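Local structure of fatty acid amide hydrolase (Candida albicans, 6KVR) at residues N225-S230 / P533-G538. The protein probably hydrolyses monocarboxylic acid amides to the free acid and ammonia, as a member of the amidase signature family. Numbering follows the deposited sequence.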
ATOM      1  N   ASN A 225      -2.206 -11.910  37.141  1.00 27.05           N
ATOM      2  CA  ASN A 225      -2.401 -13.300  37.517  1.00 26.38           C
ATOM      3  C   ASN A 225      -1.225 -14.055  36.933  1.00 27.52           C
ATOM      4  O   ASN A 225      -1.210 -14.331  35.727  1.00 26.91           O
ATOM      5  CB  ASN A 225      -3.735 -13.840  36.982  1.00 25.79           C
ATOM      6  CG  ASN A 225      -3.991 -15.301  37.371  1.00 25.34           C
ATOM      7  OD1 ASN A 225      -3.062 -16.087  37.536  1.00 25.08           O
ATOM      8  ND2 ASN A 225      -5.268 -15.664  37.508  1.00 27.60           N
ATOM      9  N   LEU A 226      -0.231 -14.375  37.764  1.00 27.59           N
ATOM     10  CA  LEU A 226       1.027 -14.928  37.278  1.00 24.95           C
ATOM     11  C   LEU A 226       0.905 -16.352  36.756  1.00 27.46           C
ATOM     12  O   LEU A 226       1.874 -16.865  36.180  1.00 29.85           O
ATOM     13  CB  LEU A 226       2.092 -14.875  38.369  1.00 28.52           C
ATOM     14  CG  LEU A 226       2.700 -13.505  38.679  1.00 30.67           C
ATOM     15  CD1 LEU A 226       3.761 -13.633  39.785  1.00 28.98           C
ATOM     16  CD2 LEU A 226       3.306 -12.873  37.440  1.00 25.83           C
ATOM     17  N   LEU A 227      -0.234 -17.019  36.931  1.00 25.26           N
ATOM     18  CA  LEU A 227      -0.387 -18.288  36.226  1.00 26.20           C
ATOM     19  C   LEU A 227      -0.589 -18.065  34.723  1.00 28.83           C
ATOM     20  O   LEU A 227      -0.177 -18.907  33.910  1.00 26.89           O
ATOM     21  CB  LEU A 227      -1.545 -19.094  36.820  1.00 23.81           C
ATOM     22  CG  LEU A 227      -1.909 -20.421  36.126  1.00 31.38           C
ATOM     23  CD1 LEU A 227      -0.792 -21.458  36.215  1.00 24.34           C
ATOM     24  CD2 LEU A 227      -3.191 -20.996  36.696  1.00 29.16           C
ATOM     25  N   LEU A 228      -1.181 -16.933  34.332  1.00 20.78           N
ATOM     26  CA  LEU A 228      -1.581 -16.736  32.942  1.00 25.40           C
ATOM     27  C   LEU A 228      -0.457 -16.151  32.093  1.00 26.92           C
ATOM     28  O   LEU A 228       0.479 -15.516  32.588  1.00 26.35           O
ATOM     29  CB  LEU A 228      -2.812 -15.828  32.849  1.00 23.36           C
ATOM     30  CG  LEU A 228      -3.905 -16.238  33.848  1.00 29.76           C
ATOM     31  CD1 LEU A 228      -5.071 -15.275  33.779  1.00 20.20           C
ATOM     32  CD2 LEU A 228      -4.357 -17.709  33.608  1.00 23.95           C
ATOM     33  N   SER A 229      -0.568 -16.379  30.788  1.00 25.63           N
ATOM     34  CA  SER A 229       0.301 -15.720  29.827  1.00 24.75           C
ATOM     35  C   SER A 229      -0.000 -14.226  29.749  1.00 26.54           C
ATOM     36  O   SER A 229      -1.144 -13.787  29.904  1.00 24.85           O
ATOM     37  CB  SER A 229       0.117 -16.344  28.447  1.00 28.21           C
ATOM     38  OG  SER A 229       0.544 -15.450  27.442  1.00 28.46           O
ATOM     39  N   SER A 230       1.037 -13.437  29.479  1.00 26.37           N
ATOM     40  CA  SER A 230       0.843 -12.030  29.145  1.00 23.54           C
ATOM     41  C   SER A 230       0.575 -11.821  27.661  1.00 26.98           C
ATOM     42  O   SER A 230       0.392 -10.673  27.238  1.00 28.37           O
ATOM     43  CB  SER A 230       2.060 -11.201  29.582  1.00 29.56           C
ATOM     44  OG  SER A 230       3.160 -11.358  28.683  1.00 31.82           O
ATOM     45  N   PRO A 533     -13.398 -21.668  35.470  1.00 34.00           N
ATOM     46  CA  PRO A 533     -13.524 -20.450  36.296  1.00 31.82           C
ATOM     47  C   PRO A 533     -12.455 -20.296  37.369  1.00 31.34           C
ATOM     48  O   PRO A 533     -11.984 -19.178  37.604  1.00 27.81           O
ATOM     49  CB  PRO A 533     -14.918 -20.597  36.933  1.00 34.16           C
ATOM     50  CG  PRO A 533     -15.625 -21.609  36.131  1.00 35.45           C
ATOM     51  CD  PRO A 533     -14.601 -22.516  35.539  1.00 33.17           C
ATOM     52  N   SER A 534     -12.049 -21.387  38.024  1.00 32.72           N
ATOM     53  CA  SER A 534     -11.115 -21.272  39.138  1.00 35.11           C
ATOM     54  C   SER A 534      -9.671 -21.072  38.691  1.00 35.92           C
ATOM     55  O   SER A 534      -8.819 -20.767  39.531  1.00 32.12           O
ATOM     56  CB  SER A 534     -11.215 -22.508  40.049  1.00 35.16           C
ATOM     57  OG  SER A 534     -10.779 -23.695  39.389  1.00 32.40           O
ATOM     58  N   GLN A 535      -9.380 -21.198  37.399  1.00 34.65           N
ATOM     59  CA  GLN A 535      -8.009 -21.165  36.894  1.00 36.78           C
ATOM     60  C   GLN A 535      -7.703 -19.904  36.076  1.00 33.02           C
ATOM     61  O   GLN A 535      -6.657 -19.833  35.417  1.00 31.36           O
ATOM     62  CB  GLN A 535      -7.747 -22.419  36.053  1.00 37.74           C
ATOM     63  CG  GLN A 535      -7.561 -23.708  36.855  1.00 39.52           C
ATOM     64  CD  GLN A 535      -6.331 -23.676  37.754  1.00 50.43           C
ATOM     65  OE1 GLN A 535      -6.430 -23.473  38.972  1.00 47.60           O
ATOM     66  NE2 GLN A 535      -5.162 -23.894  37.155  1.00 52.15           N
ATOM     67  N   PHE A 536      -8.592 -18.913  36.093  1.00 29.27           N
ATOM     68  CA  PHE A 536      -8.373 -17.682  35.345  1.00 30.81           C
ATOM     69  C   PHE A 536      -8.750 -16.464  36.185  1.00 29.02           C
ATOM     70  O   PHE A 536      -9.193 -15.449  35.640  1.00 27.19           O
ATOM     71  CB  PHE A 536      -9.174 -17.670  34.026  1.00 26.00           C
ATOM     72  CG  PHE A 536      -8.689 -18.659  32.991  1.00 26.48           C
ATOM     73  CD1 PHE A 536      -7.651 -18.330  32.127  1.00 23.42           C
ATOM     74  CD2 PHE A 536      -9.289 -19.906  32.865  1.00 30.12           C
ATOM     75  CE1 PHE A 536      -7.203 -19.232  31.170  1.00 25.19           C
ATOM     76  CE2 PHE A 536      -8.846 -20.820  31.910  1.00 30.31           C
ATOM     77  CZ  PHE A 536      -7.804 -20.481  31.056  1.00 27.93           C
ATOM     78  N   VAL A 537      -8.549 -16.544  37.507  1.00 29.80           N
ATOM     79  CA  VAL A 537      -9.166 -15.603  38.444  1.00 24.04           C
ATOM     80  C   VAL A 537      -8.706 -14.172  38.197  1.00 31.29           C
ATOM     81  O   VAL A 537      -7.502 -13.878  38.195  1.00 31.26           O
ATOM     82  CB  VAL A 537      -8.842 -16.004  39.892  1.00 28.21           C
ATOM     83  CG1 VAL A 537      -9.486 -15.011  40.853  1.00 27.28           C
ATOM     84  CG2 VAL A 537      -9.273 -17.452  40.191  1.00 29.12           C
ATOM     85  N   GLY A 538      -9.671 -13.258  38.055  1.00 30.37           N
ATOM     86  CA  GLY A 538      -9.372 -11.846  38.105  1.00 26.43           C
ATOM     87  C   GLY A 538      -8.663 -11.291  36.892  1.00 31.12           C
ATOM     88  O   GLY A 538      -8.196 -10.143  36.941  1.00 27.70           O
TER
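Asn225 reaches across to Val537 with its side-chain amide and shows how a single asparagine can shape its own turn while gripping a loop some 300 residues further along the chain. From CB, which points at 533-538, the chain runs to CG placed opposite the backbone N (chi1 -179°); Asn225 CB and CG lie 4.0 and 3.9 Å from Val537 O. Asn225 OD1 turns back and, in its carbonyl plane, accepts from Leu227 N at 3.0 Å. Asn225 ND2 continues outward to Val537 O at 2.9 Å, a moderately bent bond (147° at the hydrogen) with the donor tilted 22° from the Val537 carbonyl plane; ND2 also donates to Gln61 OE1. With both ends engaged, the buried amide is held against rotation about chi2.

Two leucine branches extend the contact beyond this polar link. Leu228 CD2 lies 3.6 Å from Gln535 O, itself bonded to His474, and 3.7 Å from Phe536 CD1, the Leu228 and Phe536 side chains crossing at about a right angle. Leu227 CD2 meets the bent Gln535 chain at its end, 3.5 Å from Gln535 NE2. Away from the predicted catalytic residues, an asparagine thus joins the loop ahead of helix 235-243 to the one leading into sheet strand 540-546, while its OD1 closes an Asx turn overlapping the type I beta turn Asn225-Leu228.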